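Local coordinates for protein DltD (Streptococcus thermophilus LMG 18311, PDB 7DXM) that probably acts as a membrane-associated O-acyltransferase in the D-alanylation of lipoteichoic acid in the cell wall, at residues N21-K26 with F120-Q125; Y112-F117 with L147-E152; A137-A142 with S160-G165; I153-Q158 with K173-F178. One frame throughout, in Å; residues are numbered along the deposited sequence.

Interaction 1: residues N21-K26 with F120-Q125; sequences NFKSRK and FFNNDQ
R25 meets D124 in a two-pronged salt bridge. From CB the R25 chain can be followed outward. CB and CD pass near OD2 of D124. The chain then bends at chi3 (-64°), which turns the long side of the guanidinium, NE and NH2, to the carboxylate. R25 NE donates to D124 OD2 at 3.0 Å, on the syn lone pair of that oxygen. R25 NH2 reaches D124 OD1 at 2.7 Å. Both oxygens lie close to the guanidinium plane, and the two flat groups are nearly coplanar, 24° apart. D187 of helix 170-194 accepts from the backbone N of R25.

Two residues earlier, K23 lies against the turn that opens helix 123-131. Its CB sits 3.5 Å from N122 ND2, and its CD is 3.5 Å from F120 O. N122 and Q125 form a capping box: Q125 N donates to N122 OD1 at 2.8 Å, and N122 N gives a weak bond back to Q125 OE1. At the other end, the edge of the F120 ring points to one face of the F22 ring, with centroids 5.0 Å apart. Q125 NE2 bonds back to F120 O at 3.0 Å, and Q88 takes a second bond from it.

The contact joins the junction of helices 19-22 and 25-33 to helix 123-131. Two bonds fix the rotation of the D124 carboxylate. The guanidinium would probably favour its charged form and help offset neighbouring D187.

Interaction 2: residues Y112-F117 with L147-E152; sequences YNSAAF and LEMKPE
M149 lies over one face of the F117 ring, and this CH-pi contact is the centre of the pairing. M149 CB stands 3.7 Å from the ring centroid, 17° off the ring normal. It is shifted toward the rim on the CD2 side, where M149 CB and F117 CD2 are 3.6 Å apart. F117 holds its CG opposite the backbone N (chi1 175°), which sends the ring out from helix 114-118 with one face turned to the methionine.

Apolar packing continues on both sides of this point. M149 CG touches the ring near CG and CD1. K150 CB comes to 4.3 Å from F117 CE2, at a slant to the ring.

The methyl end of M149 makes van der Waals contacts with backbone oxygens. Bends at chi2 and chi3 fold the M149 chain back toward the start of helix 114-118. Its methyl CE then rests 3.6 Å from N113 O and 3.7 Å from Y112 O. N113 O also accepts from F117 N, 3.3 Å away, in the first turn of this helix.

The contact lies at the surface, between the start of helix 114-118 and the last turn of helix 137-149. Helix 79-86 packs on F117 through L80, N81 and L84, which helps to bury it. L80 also touches M149, and the F121 ring meets the F117 ring.

Interaction 3: residues A137-A142 with S160-G165; sequences ANSQYA and SKVAKG
S139 meets V162 first. Its CB is 3.9 Å from V162 CG1, and its backbone O is 3.8 Å from the same methyl. V162 holds CG1 opposite its own backbone N (chi1 178°), and this branch is the one that reaches across. The hydroxyl of S139 is engaged elsewhere, with the backbone oxygens of D136 and Q134.

Q140 follows and lies across the end of helix 156-163. CA of Q140 and CA of A163 are 4.1 Å apart, the nearest pair of CA atoms in the two segments. Q140 CA makes a CA-H...O contact with V162 O at 3.5 Å. Helix 156-163 ends here in a Schellman motif. G165 takes a positive phi (92°), and its N bonds back to V162 O at 3.1 Å. The positive phi of G165 is the usual glycine conformation at the end of such a motif. Q140 is laid over this turn. Its CG is 3.3 Å from V162 O and also touches A163 O and G165 N. Beyond CG the chain runs out extended, and CD comes to 3.7 Å from G165 CA.

Y141 points away from the contact and packs on L276 of helix 270-283, which A142 also touches. V162 also touches L130 of helix 123-131 and L168 of the loop after its own helix.

Interaction 4: residues I153-Q158 with K173-F178; sequences ITMKSQ and KTYIQF
Q158 and M155 meet Y175 and I176, and the I176 side of the contact is the buried one. Here Q158 CG touches I176 CD1 at 3.5 Å, and Q158 CB is near the same methyl. The two side chains slide past each other in opposite directions. M155 SD comes to 4.0 Å from I176 CG1. This part is buried, with apolar atoms on both sides.

The Y175 side is partly exposed, though M155 CG still touches Y175 CE2 closely, at 3.5 Å. M155 SD lies more loosely, 5.0 Å from the ring centroid and 40° from the ring normal. This is an oblique Met-aromatic contact. The Y175 ring stands out from its helix because its CG is opposite the backbone N (chi1 179°). Q158 reaches the ring at its edge, where NE2 is 3.6 Å from Y175 CD2. A bend at chi2 (79°) brings the amide round to this edge. Its plane is inclined to that of the ring. The same NE2 has a weak hydrogen bond to D172, and OE1 receives a weak one from S157. At the loose outer end, T154 OG1 and Y175 OH are 4.5 Å apart.

M155 is the N-cap residue of helix 156-163, so the contact sets the start of that short helix against the long helix 170-194. Helix 123-131 closes the buried side: L126 packs on M155, while L130 and S131 pack on I176. L168, in the loop between the two helices, also touches I176.

From the N terminus, interaction 1 opens at 21-26 and closes its long loop at 120-125, past three strands of the central sheet. Interaction 2 opens within that span, at 112-117, and closes at 147-152, so the two cross. Interaction 3 opens inside interaction 2 and crosses it. Interaction 4 opens right after interaction 2 closes and crosses interaction 3 through their common helix 156-163. Interactions 2 and 3 share helix 137-149. F121 packs on K150 and I153, and so joins interaction 1 to interactions 2 and 4. Interaction 1 ties helices 19-22 and 25-33 to helix 123-131; the other three join the helices from 114-118 to 170-194 to one another.

Interaction 1: residues N21-K26 with F120-Q125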
loop_
_atom_site.group_PDB
_atom_site.type_symbol
_atom_site.label_atom_id
_atom_site.label_comp_id
_atom_site.label_asym_id
_atom_site.label_seq_id
_atom_site.Cartn_x
_atom_site.Cartn_y
_atom_site.Cartn_z
ATOM N N ASN A 21 6.030 -12.356 4.860
ATOM C CA ASN A 21 4.858 -12.675 4.058
ATOM C C ASN A 21 4.695 -11.724 2.886
ATOM O O ASN A 21 4.057 -12.081 1.887
ATOM C CB ASN A 21 3.599 -12.641 4.918
ATOM C CG ASN A 21 2.378 -13.126 4.169
ATOM O OD1 ASN A 21 2.371 -14.225 3.609
ATOM N ND2 ASN A 21 1.345 -12.298 4.137
ATOM N N PHE A 22 5.250 -10.523 2.990
ATOM C CA PHE A 22 5.125 -9.569 1.905
ATOM C C PHE A 22 5.863 -10.061 0.670
ATOM O O PHE A 22 5.359 -9.954 -0.454
ATOM C CB PHE A 22 5.648 -8.211 2.353
ATOM C CG PHE A 22 5.696 -7.194 1.258
ATOM C CD1 PHE A 22 6.759 -7.170 0.365
ATOM C CD2 PHE A 22 4.685 -6.258 1.122
ATOM C CE1 PHE A 22 6.800 -6.256 -0.635
ATOM C CE2 PHE A 22 4.733 -5.322 0.149
ATOM C CZ PHE A 22 5.790 -5.324 -0.744
ATOM N N LYS A 23 7.067 -10.589 0.860
ATOM C CA LYS A 23 7.921 -11.001 -0.242
ATOM C C LYS A 23 7.837 -12.492 -0.520
ATOM O O LYS A 23 8.683 -13.033 -1.245
ATOM C CB LYS A 23 9.369 -10.592 0.032
ATOM C CG LYS A 23 9.880 -10.860 1.435
ATOM C CD LYS A 23 11.158 -10.051 1.702
ATOM C CE LYS A 23 11.780 -10.405 3.045
ATOM N NZ LYS A 23 13.096 -9.760 3.129
ATOM N N SER A 24 6.846 -13.171 0.051
ATOM C CA SER A 24 6.611 -14.585 -0.223
ATOM C C SER A 24 5.768 -14.676 -1.487
ATOM O O SER A 24 4.565 -14.371 -1.459
ATOM C CB SER A 24 5.917 -15.259 0.956
ATOM O OG SER A 24 5.530 -16.578 0.623
ATOM N N ARG A 25 6.397 -15.061 -2.600
ATOM C CA ARG A 25 5.634 -15.290 -3.825
ATOM C C ARG A 25 4.609 -16.414 -3.636
ATOM O O ARG A 25 3.458 -16.307 -4.079
ATOM C CB ARG A 25 6.586 -15.612 -4.983
ATOM C CG ARG A 25 5.880 -16.002 -6.281
ATOM C CD ARG A 25 6.795 -16.780 -7.208
ATOM N NE ARG A 25 7.902 -15.941 -7.633
ATOM C CZ ARG A 25 7.945 -15.325 -8.800
ATOM N NH1 ARG A 25 6.947 -15.486 -9.656
ATOM N NH2 ARG A 25 8.982 -14.559 -9.103
ATOM N N LYS A 26 4.996 -17.500 -2.961
ATOM C CA LYS A 26 4.095 -18.638 -2.869
ATOM C C LYS A 26 2.800 -18.231 -2.188
ATOM O O LYS A 26 1.716 -18.459 -2.732
ATOM C CB LYS A 26 4.763 -19.816 -2.145
ATOM C CG LYS A 26 4.035 -21.194 -2.386
ATOM C CD LYS A 26 4.375 -21.851 -3.805
ATOM C CE LYS A 26 3.735 -23.251 -4.052
ATOM N NZ LYS A 26 2.289 -23.367 -3.535
ATOM N N PHE A 120 11.643 -5.370 2.421
ATOM C CA PHE A 120 10.664 -5.867 1.469
ATOM C C PHE A 120 11.285 -6.386 0.191
ATOM O O PHE A 120 10.758 -7.328 -0.417
ATOM C CB PHE A 120 9.664 -4.773 1.128
ATOM C CG PHE A 120 9.028 -4.182 2.329
ATOM C CD1 PHE A 120 7.999 -4.876 3.002
ATOM C CD2 PHE A 120 9.464 -2.955 2.824
ATOM C CE1 PHE A 120 7.411 -4.342 4.128
ATOM C CE2 PHE A 120 8.892 -2.418 3.963
ATOM C CZ PHE A 120 7.858 -3.103 4.611
ATOM N N PHE A 121 12.405 -5.820 -0.217
ATOM C CA PHE A 121 13.057 -6.236 -1.436
ATOM C C PHE A 121 13.767 -7.578 -1.232
ATOM O O PHE A 121 14.210 -7.903 -0.125
ATOM C CB PHE A 121 14.016 -5.125 -1.837
ATOM C CG PHE A 121 14.874 -5.461 -2.984
ATOM C CD1 PHE A 121 14.391 -5.350 -4.276
ATOM C CD2 PHE A 121 16.168 -5.882 -2.777
ATOM C CE1 PHE A 121 15.175 -5.662 -5.346
ATOM C CE2 PHE A 121 16.970 -6.191 -3.838
ATOM C CZ PHE A 121 16.477 -6.085 -5.131
ATOM N N ASN A 122 13.847 -8.381 -2.296
ATOM C CA ASN A 122 14.683 -9.586 -2.270
ATOM C C ASN A 122 15.136 -9.905 -3.684
ATOM O O ASN A 122 14.768 -9.222 -4.638
ATOM C CB ASN A 122 13.971 -10.788 -1.625
ATOM C CG ASN A 122 12.825 -11.370 -2.466
ATOM O OD1 ASN A 122 12.727 -11.196 -3.692
ATOM N ND2 ASN A 122 11.948 -12.088 -1.782
ATOM N N ASN A 123 15.919 -10.964 -3.832
ATOM C CA ASN A 123 16.468 -11.215 -5.151
ATOM C C ASN A 123 15.476 -11.889 -6.080
ATOM O O ASN A 123 15.693 -11.888 -7.299
ATOM C CB ASN A 123 17.743 -12.034 -5.043
ATOM C CG ASN A 123 18.938 -11.172 -4.687
ATOM O OD1 ASN A 123 18.800 -9.947 -4.519
ATOM N ND2 ASN A 123 20.121 -11.794 -4.576
ATOM N N ASP A 124 14.379 -12.431 -5.552
ATOM C CA ASP A 124 13.336 -12.929 -6.439
ATOM C C ASP A 124 12.674 -11.770 -7.163
ATOM O O ASP A 124 12.479 -11.822 -8.382
ATOM C CB ASP A 124 12.307 -13.763 -5.662
ATOM C CG ASP A 124 11.213 -14.380 -6.566
ATOM O OD1 ASP A 124 11.314 -14.329 -7.818
ATOM O OD2 ASP A 124 10.233 -14.923 -6.004
ATOM N N GLN A 125 12.355 -10.697 -6.429
ATOM C CA GLN A 125 11.799 -9.495 -7.058
ATOM C C GLN A 125 12.745 -8.913 -8.104
ATOM O O GLN A 125 12.311 -8.503 -9.183
ATOM C CB GLN A 125 11.472 -8.455 -5.992
ATOM C CG GLN A 125 10.338 -8.871 -5.071
ATOM C CD GLN A 125 10.284 -8.057 -3.789
ATOM O OE1 GLN A 125 10.975 -7.044 -3.635
ATOM N NE2 GLN A 125 9.482 -8.524 -2.841
#

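Interaction 2: residues Y112-F117 with L147-E152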
loop_
_atom_site.group_PDB
_atom_site.type_symbol
_atom_site.label_atom_id
_atom_site.label_comp_id
_atom_site.label_asym_id
_atom_site.label_seq_id
_atom_site.Cartn_x
_atom_site.Cartn_y
_atom_site.Cartn_z
ATOM N N TYR A 112 12.326 6.857 2.627
ATOM C CA TYR A 112 12.674 5.971 3.725
ATOM C C TYR A 112 14.078 5.417 3.643
ATOM O O TYR A 112 14.744 5.516 2.648
ATOM C CB TYR A 112 11.756 4.771 3.774
ATOM C CG TYR A 112 10.383 4.992 4.275
ATOM C CD1 TYR A 112 10.132 5.150 5.602
ATOM C CD2 TYR A 112 9.328 4.994 3.412
ATOM C CE1 TYR A 112 8.847 5.336 6.050
ATOM C CE2 TYR A 112 8.050 5.188 3.846
ATOM C CZ TYR A 112 7.816 5.356 5.162
ATOM O OH TYR A 112 6.545 5.539 5.588
ATOM N N ASN A 113 14.492 4.815 4.731
ATOM C CA ASN A 113 15.774 4.188 4.895
ATOM C C ASN A 113 16.089 3.159 3.878
ATOM O O ASN A 113 15.223 2.700 3.195
ATOM C CB ASN A 113 15.587 3.257 6.052
ATOM C CG ASN A 113 16.579 3.451 7.108
ATOM O OD1 ASN A 113 17.630 3.959 6.862
ATOM N ND2 ASN A 113 16.255 3.030 8.295
ATOM N N SER A 114 17.349 2.776 3.814
ATOM C CA SER A 114 17.801 1.739 2.909
ATOM C C SER A 114 17.434 0.465 3.628
ATOM O O SER A 114 17.133 -0.557 3.010
ATOM C CB SER A 114 19.313 1.820 2.700
ATOM O OG SER A 114 19.634 1.888 1.321
ATOM N N ALA A 115 17.451 0.545 4.954
ATOM C CA ALA A 115 17.080 -0.596 5.782
ATOM C C ALA A 115 15.602 -0.953 5.620
ATOM O O ALA A 115 15.244 -2.135 5.544
ATOM C CB ALA A 115 17.414 -0.296 7.238
ATOM N N ALA A 116 14.725 0.056 5.580
ATOM C CA ALA A 116 13.312 -0.217 5.316
ATOM C C ALA A 116 13.108 -0.724 3.903
ATOM O O ALA A 116 12.152 -1.460 3.641
ATOM C CB ALA A 116 12.454 1.031 5.536
ATOM N N PHE A 117 13.977 -0.325 2.976
ATOM C CA PHE A 117 13.884 -0.860 1.625
ATOM C C PHE A 117 14.230 -2.333 1.609
ATOM O O PHE A 117 13.558 -3.127 0.938
ATOM C CB PHE A 117 14.816 -0.114 0.686
ATOM C CG PHE A 117 14.858 -0.698 -0.679
ATOM C CD1 PHE A 117 13.792 -0.513 -1.553
ATOM C CD2 PHE A 117 15.939 -1.442 -1.096
ATOM C CE1 PHE A 117 13.810 -1.050 -2.834
ATOM C CE2 PHE A 117 15.961 -1.993 -2.370
ATOM C CZ PHE A 117 14.896 -1.793 -3.243
ATOM N N LEU A 147 19.524 0.884 -7.730
ATOM C CA LEU A 147 20.928 1.196 -7.474
ATOM C C LEU A 147 21.071 2.327 -6.458
ATOM O O LEU A 147 22.034 2.335 -5.683
ATOM C CB LEU A 147 21.667 1.519 -8.776
ATOM C CG LEU A 147 21.879 0.286 -9.670
ATOM C CD1 LEU A 147 22.339 0.622 -11.106
ATOM C CD2 LEU A 147 22.859 -0.661 -9.008
ATOM N N GLU A 148 20.111 3.256 -6.399
ATOM C CA GLU A 148 20.165 4.258 -5.336
ATOM C C GLU A 148 19.934 3.637 -3.963
ATOM O O GLU A 148 20.569 4.036 -2.983
ATOM C CB GLU A 148 19.141 5.360 -5.566
ATOM C CG GLU A 148 19.397 6.245 -6.764
ATOM C CD GLU A 148 18.514 7.489 -6.742
ATOM O OE1 GLU A 148 18.333 8.057 -5.630
ATOM O OE2 GLU A 148 17.984 7.881 -7.821
ATOM N N MET A 149 19.022 2.678 -3.859
ATOM C CA MET A 149 18.652 2.191 -2.538
ATOM C C MET A 149 19.665 1.200 -2.023
ATOM O O MET A 149 20.061 1.264 -0.849
ATOM C CB MET A 149 17.263 1.552 -2.560
ATOM C CG MET A 149 16.172 2.575 -2.796
ATOM S SD MET A 149 16.523 4.072 -1.836
ATOM C CE MET A 149 16.165 3.508 -0.163
ATOM N N LYS A 150 20.106 0.293 -2.896
ATOM C CA LYS A 150 21.051 -0.757 -2.530
ATOM C C LYS A 150 22.177 -0.724 -3.567
ATOM O O LYS A 150 22.148 -1.471 -4.560
ATOM C CB LYS A 150 20.303 -2.095 -2.400
ATOM C CG LYS A 150 21.105 -3.247 -1.865
ATOM C CD LYS A 150 20.368 -4.592 -1.941
ATOM C CE LYS A 150 21.093 -5.639 -1.104
ATOM N NZ LYS A 150 21.433 -6.869 -1.923
ATOM N N PRO A 151 23.180 0.162 -3.382
ATOM C CA PRO A 151 24.248 0.258 -4.398
ATOM C C PRO A 151 25.167 -0.968 -4.449
ATOM O O PRO A 151 25.709 -1.269 -5.522
ATOM C CB PRO A 151 25.029 1.523 -4.004
ATOM C CG PRO A 151 24.347 2.063 -2.762
ATOM C CD PRO A 151 23.517 0.948 -2.183
ATOM N N GLU A 152 25.380 -1.692 -3.341
ATOM C CA GLU A 152 26.180 -2.927 -3.365
ATOM C C GLU A 152 25.220 -4.101 -3.481
ATOM O O GLU A 152 24.761 -4.685 -2.490
ATOM C CB GLU A 152 27.081 -3.046 -2.147
ATOM C CG GLU A 152 28.175 -1.998 -2.141
ATOM C CD GLU A 152 28.240 -1.266 -0.823
ATOM O OE1 GLU A 152 29.353 -1.221 -0.231
ATOM O OE2 GLU A 152 27.162 -0.754 -0.387
#

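Interaction 3: residues A137-A142 with S160-G165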
loop_
_atom_site.group_PDB
_atom_site.type_symbol
_atom_site.label_atom_id
_atom_site.label_comp_id
_atom_site.label_asym_id
_atom_site.label_seq_id
_atom_site.Cartn_x
_atom_site.Cartn_y
_atom_site.Cartn_z
ATOM N N ALA A 137 11.339 3.719 -20.444
ATOM C CA ALA A 137 11.695 4.695 -19.410
ATOM C C ALA A 137 11.436 4.138 -18.025
ATOM O O ALA A 137 12.140 4.474 -17.060
ATOM C CB ALA A 137 10.912 5.998 -19.600
ATOM N N ASN A 138 10.429 3.275 -17.932
ATOM C CA ASN A 138 10.015 2.702 -16.667
ATOM C C ASN A 138 11.068 1.744 -16.130
ATOM O O ASN A 138 11.441 1.805 -14.944
ATOM C CB ASN A 138 8.681 1.999 -16.882
ATOM C CG ASN A 138 8.201 1.283 -15.655
ATOM O OD1 ASN A 138 7.625 1.900 -14.729
ATOM N ND2 ASN A 138 8.418 -0.043 -15.630
ATOM N N SER A 139 11.552 0.847 -17.000
ATOM C CA SER A 139 12.674 0.001 -16.630
ATOM C C SER A 139 13.844 0.844 -16.152
ATOM O O SER A 139 14.411 0.575 -15.088
ATOM C CB SER A 139 13.093 -0.866 -17.807
ATOM O OG SER A 139 13.372 -0.056 -18.926
ATOM N N GLN A 140 14.242 1.847 -16.938
ATOM C CA GLN A 140 15.393 2.682 -16.596
ATOM C C GLN A 140 15.246 3.304 -15.218
ATOM O O GLN A 140 16.174 3.247 -14.400
ATOM C CB GLN A 140 15.559 3.796 -17.627
ATOM C CG GLN A 140 16.427 3.495 -18.796
ATOM C CD GLN A 140 16.349 4.625 -19.788
ATOM O OE1 GLN A 140 15.782 4.469 -20.882
ATOM N NE2 GLN A 140 16.870 5.797 -19.392
ATOM N N TYR A 141 14.102 3.951 -14.964
ATOM C CA TYR A 141 13.892 4.598 -13.673
ATOM C C TYR A 141 13.891 3.576 -12.535
ATOM O O TYR A 141 14.416 3.842 -11.443
ATOM C CB TYR A 141 12.586 5.387 -13.697
ATOM C CG TYR A 141 12.214 5.961 -12.362
ATOM C CD1 TYR A 141 12.718 7.183 -11.956
ATOM C CD2 TYR A 141 11.366 5.280 -11.504
ATOM C CE1 TYR A 141 12.384 7.730 -10.747
ATOM C CE2 TYR A 141 11.030 5.805 -10.271
ATOM C CZ TYR A 141 11.544 7.039 -9.892
ATOM O OH TYR A 141 11.211 7.581 -8.651
ATOM N N ALA A 142 13.294 2.404 -12.756
ATOM C CA ALA A 142 13.316 1.388 -11.713
ATOM C C ALA A 142 14.745 1.056 -11.342
ATOM O O ALA A 142 15.125 1.106 -10.163
ATOM C CB ALA A 142 12.573 0.131 -12.169
ATOM N N SER A 160 22.927 -1.713 -14.185
ATOM C CA SER A 160 23.487 -0.501 -14.775
ATOM C C SER A 160 23.147 -0.406 -16.265
ATOM O O SER A 160 22.847 0.688 -16.777
ATOM C CB SER A 160 24.997 -0.473 -14.529
ATOM O OG SER A 160 25.263 -0.516 -13.134
ATOM N N LYS A 161 23.162 -1.550 -16.961
ATOM C CA LYS A 161 22.759 -1.583 -18.366
ATOM C C LYS A 161 21.287 -1.213 -18.518
ATOM O O LYS A 161 20.910 -0.441 -19.408
ATOM C CB LYS A 161 23.007 -2.967 -18.957
ATOM C CG LYS A 161 24.392 -3.210 -19.474
ATOM C CD LYS A 161 24.417 -4.535 -20.234
ATOM C CE LYS A 161 25.815 -4.893 -20.726
ATOM N NZ LYS A 161 25.891 -6.294 -21.248
ATOM N N VAL A 162 20.434 -1.764 -17.662
ATOM C CA VAL A 162 19.026 -1.401 -17.709
ATOM C C VAL A 162 18.841 0.068 -17.346
ATOM O O VAL A 162 18.002 0.762 -17.938
ATOM C CB VAL A 162 18.217 -2.340 -16.801
ATOM C CG1 VAL A 162 16.725 -1.962 -16.787
ATOM C CG2 VAL A 162 18.416 -3.770 -17.279
ATOM N N ALA A 163 19.634 0.578 -16.400
ATOM C CA ALA A 163 19.396 1.935 -15.918
ATOM C C ALA A 163 19.883 2.979 -16.911
ATOM O O ALA A 163 19.372 4.109 -16.921
ATOM C CB ALA A 163 20.046 2.153 -14.553
ATOM N N LYS A 164 20.840 2.616 -17.762
ATOM C CA LYS A 164 21.284 3.481 -18.844
ATOM C C LYS A 164 20.485 3.281 -20.133
ATOM O O LYS A 164 20.745 3.972 -21.116
ATOM C CB LYS A 164 22.793 3.266 -19.098
ATOM C CG LYS A 164 23.714 4.117 -18.147
ATOM C CD LYS A 164 25.016 4.658 -18.835
ATOM C CE LYS A 164 25.732 5.787 -18.019
ATOM N NZ LYS A 164 25.989 7.067 -18.801
ATOM N N GLY A 165 19.522 2.359 -20.157
ATOM C CA GLY A 165 18.690 2.131 -21.322
ATOM C C GLY A 165 19.177 1.067 -22.281
ATOM O O GLY A 165 18.499 0.810 -23.288
#

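Interaction 4: residues I153-Q158 with K173-F178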
loop_
_atom_site.group_PDB
_atom_site.type_symbol
_atom_site.label_atom_id
_atom_site.label_comp_id
_atom_site.label_asym_id
_atom_site.label_seq_id
_atom_site.Cartn_x
_atom_site.Cartn_y
_atom_site.Cartn_z
ATOM N N ILE A 153 24.988 -4.463 -4.731
ATOM C CA ILE A 153 23.850 -5.214 -5.230
ATOM C C ILE A 153 24.401 -6.391 -6.021
ATOM O O ILE A 153 25.477 -6.301 -6.623
ATOM C CB ILE A 153 22.965 -4.309 -6.110
ATOM C CG1 ILE A 153 21.557 -4.838 -6.351
ATOM C CG2 ILE A 153 23.590 -4.109 -7.435
ATOM C CD1 ILE A 153 20.657 -4.729 -5.233
ATOM N N THR A 154 23.681 -7.507 -6.018
ATOM C CA THR A 154 24.097 -8.517 -6.968
ATOM C C THR A 154 23.552 -8.131 -8.329
ATOM O O THR A 154 22.628 -7.327 -8.436
ATOM C CB THR A 154 23.603 -9.893 -6.562
ATOM O OG1 THR A 154 24.473 -10.916 -7.098
ATOM C CG2 THR A 154 22.166 -10.092 -7.051
ATOM N N MET A 155 24.136 -8.698 -9.381
ATOM C CA MET A 155 23.719 -8.371 -10.755
ATOM C C MET A 155 23.757 -6.863 -10.987
ATOM O O MET A 155 22.864 -6.285 -11.611
ATOM C CB MET A 155 22.325 -8.931 -11.073
ATOM C CG MET A 155 22.243 -10.446 -11.042
ATOM S SD MET A 155 20.616 -11.127 -11.444
ATOM C CE MET A 155 19.945 -11.528 -9.818
ATOM N N LYS A 156 24.793 -6.216 -10.449
ATOM C CA LYS A 156 24.907 -4.769 -10.584
ATOM C C LYS A 156 25.149 -4.364 -12.030
ATOM O O LYS A 156 24.647 -3.325 -12.472
ATOM C CB LYS A 156 26.028 -4.232 -9.699
ATOM C CG LYS A 156 25.961 -2.733 -9.416
ATOM C CD LYS A 156 27.228 -2.225 -8.698
ATOM C CE LYS A 156 27.362 -0.686 -8.804
ATOM N NZ LYS A 156 28.765 -0.133 -8.659
ATOM N N SER A 157 25.933 -5.139 -12.783
ATOM C CA SER A 157 26.213 -4.718 -14.150
ATOM C C SER A 157 24.919 -4.636 -14.939
ATOM O O SER A 157 24.631 -3.615 -15.580
ATOM C CB SER A 157 27.200 -5.662 -14.828
ATOM O OG SER A 157 26.513 -6.572 -15.660
ATOM N N GLN A 158 24.099 -5.687 -14.850
ATOM C CA GLN A 158 22.832 -5.707 -15.570
ATOM C C GLN A 158 21.947 -4.541 -15.166
ATOM O O GLN A 158 21.320 -3.910 -16.020
ATOM C CB GLN A 158 22.113 -7.025 -15.322
ATOM C CG GLN A 158 22.814 -8.216 -15.923
ATOM C CD GLN A 158 23.970 -8.686 -15.089
ATOM O OE1 GLN A 158 24.297 -8.087 -14.056
ATOM N NE2 GLN A 158 24.604 -9.767 -15.526
ATOM N N LYS A 173 20.895 -12.130 -20.267
ATOM C CA LYS A 173 19.597 -12.801 -20.252
ATOM C C LYS A 173 19.717 -14.193 -19.637
ATOM O O LYS A 173 18.952 -14.537 -18.728
ATOM C CB LYS A 173 19.000 -12.880 -21.666
ATOM C CG LYS A 173 18.866 -11.545 -22.401
ATOM C CD LYS A 173 18.208 -11.711 -23.784
ATOM C CE LYS A 173 17.901 -10.342 -24.392
ATOM N NZ LYS A 173 16.472 -10.150 -24.807
ATOM N N THR A 174 20.674 -15.011 -20.103
ATOM C CA THR A 174 20.720 -16.379 -19.576
ATOM C C THR A 174 21.002 -16.378 -18.075
ATOM O O THR A 174 20.357 -17.116 -17.309
ATOM C CB THR A 174 21.746 -17.252 -20.315
ATOM O OG1 THR A 174 23.038 -16.629 -20.298
ATOM C CG2 THR A 174 21.300 -17.519 -21.751
ATOM N N TYR A 175 21.938 -15.532 -17.638
ATOM C CA TYR A 175 22.250 -15.458 -16.218
ATOM C C TYR A 175 21.005 -15.104 -15.420
ATOM O O TYR A 175 20.689 -15.753 -14.410
ATOM C CB TYR A 175 23.369 -14.437 -15.991
ATOM C CG TYR A 175 23.803 -14.232 -14.549
ATOM C CD1 TYR A 175 24.134 -15.295 -13.740
ATOM C CD2 TYR A 175 23.887 -12.954 -14.008
ATOM C CE1 TYR A 175 24.531 -15.095 -12.447
ATOM C CE2 TYR A 175 24.287 -12.744 -12.710
ATOM C CZ TYR A 175 24.609 -13.823 -11.929
ATOM O OH TYR A 175 25.011 -13.623 -10.622
ATOM N N ILE A 176 20.249 -14.113 -15.903
ATOM C CA ILE A 176 19.139 -13.582 -15.122
ATOM C C ILE A 176 17.980 -14.576 -15.082
ATOM O O ILE A 176 17.315 -14.716 -14.045
ATOM C CB ILE A 176 18.678 -12.222 -15.664
ATOM C CG1 ILE A 176 19.718 -11.146 -15.366
ATOM C CG2 ILE A 176 17.389 -11.816 -15.035
ATOM C CD1 ILE A 176 19.971 -10.226 -16.513
ATOM N N GLN A 177 17.731 -15.318 -16.182
ATOM C CA GLN A 177 16.655 -16.314 -16.113
ATOM C C GLN A 177 17.067 -17.497 -15.227
ATOM O O GLN A 177 16.226 -18.104 -14.555
ATOM C CB GLN A 177 16.231 -16.791 -17.509
ATOM C CG GLN A 177 17.303 -17.048 -18.587
ATOM C CD GLN A 177 16.716 -17.697 -19.901
ATOM O OE1 GLN A 177 15.917 -18.662 -19.831
ATOM N NE2 GLN A 177 17.080 -17.123 -21.092
ATOM N N PHE A 178 18.372 -17.785 -15.150
ATOM C CA PHE A 178 18.830 -18.854 -14.269
ATOM C C PHE A 178 18.645 -18.469 -12.806
ATOM O O PHE A 178 18.176 -19.275 -11.975
ATOM C CB PHE A 178 20.283 -19.147 -14.561
ATOM C CG PHE A 178 20.773 -20.399 -13.928
ATOM C CD1 PHE A 178 20.475 -21.623 -14.492
ATOM C CD2 PHE A 178 21.574 -20.352 -12.795
ATOM C CE1 PHE A 178 20.940 -22.801 -13.935
ATOM C CE2 PHE A 178 22.056 -21.524 -12.228
ATOM C CZ PHE A 178 21.734 -22.759 -12.803
#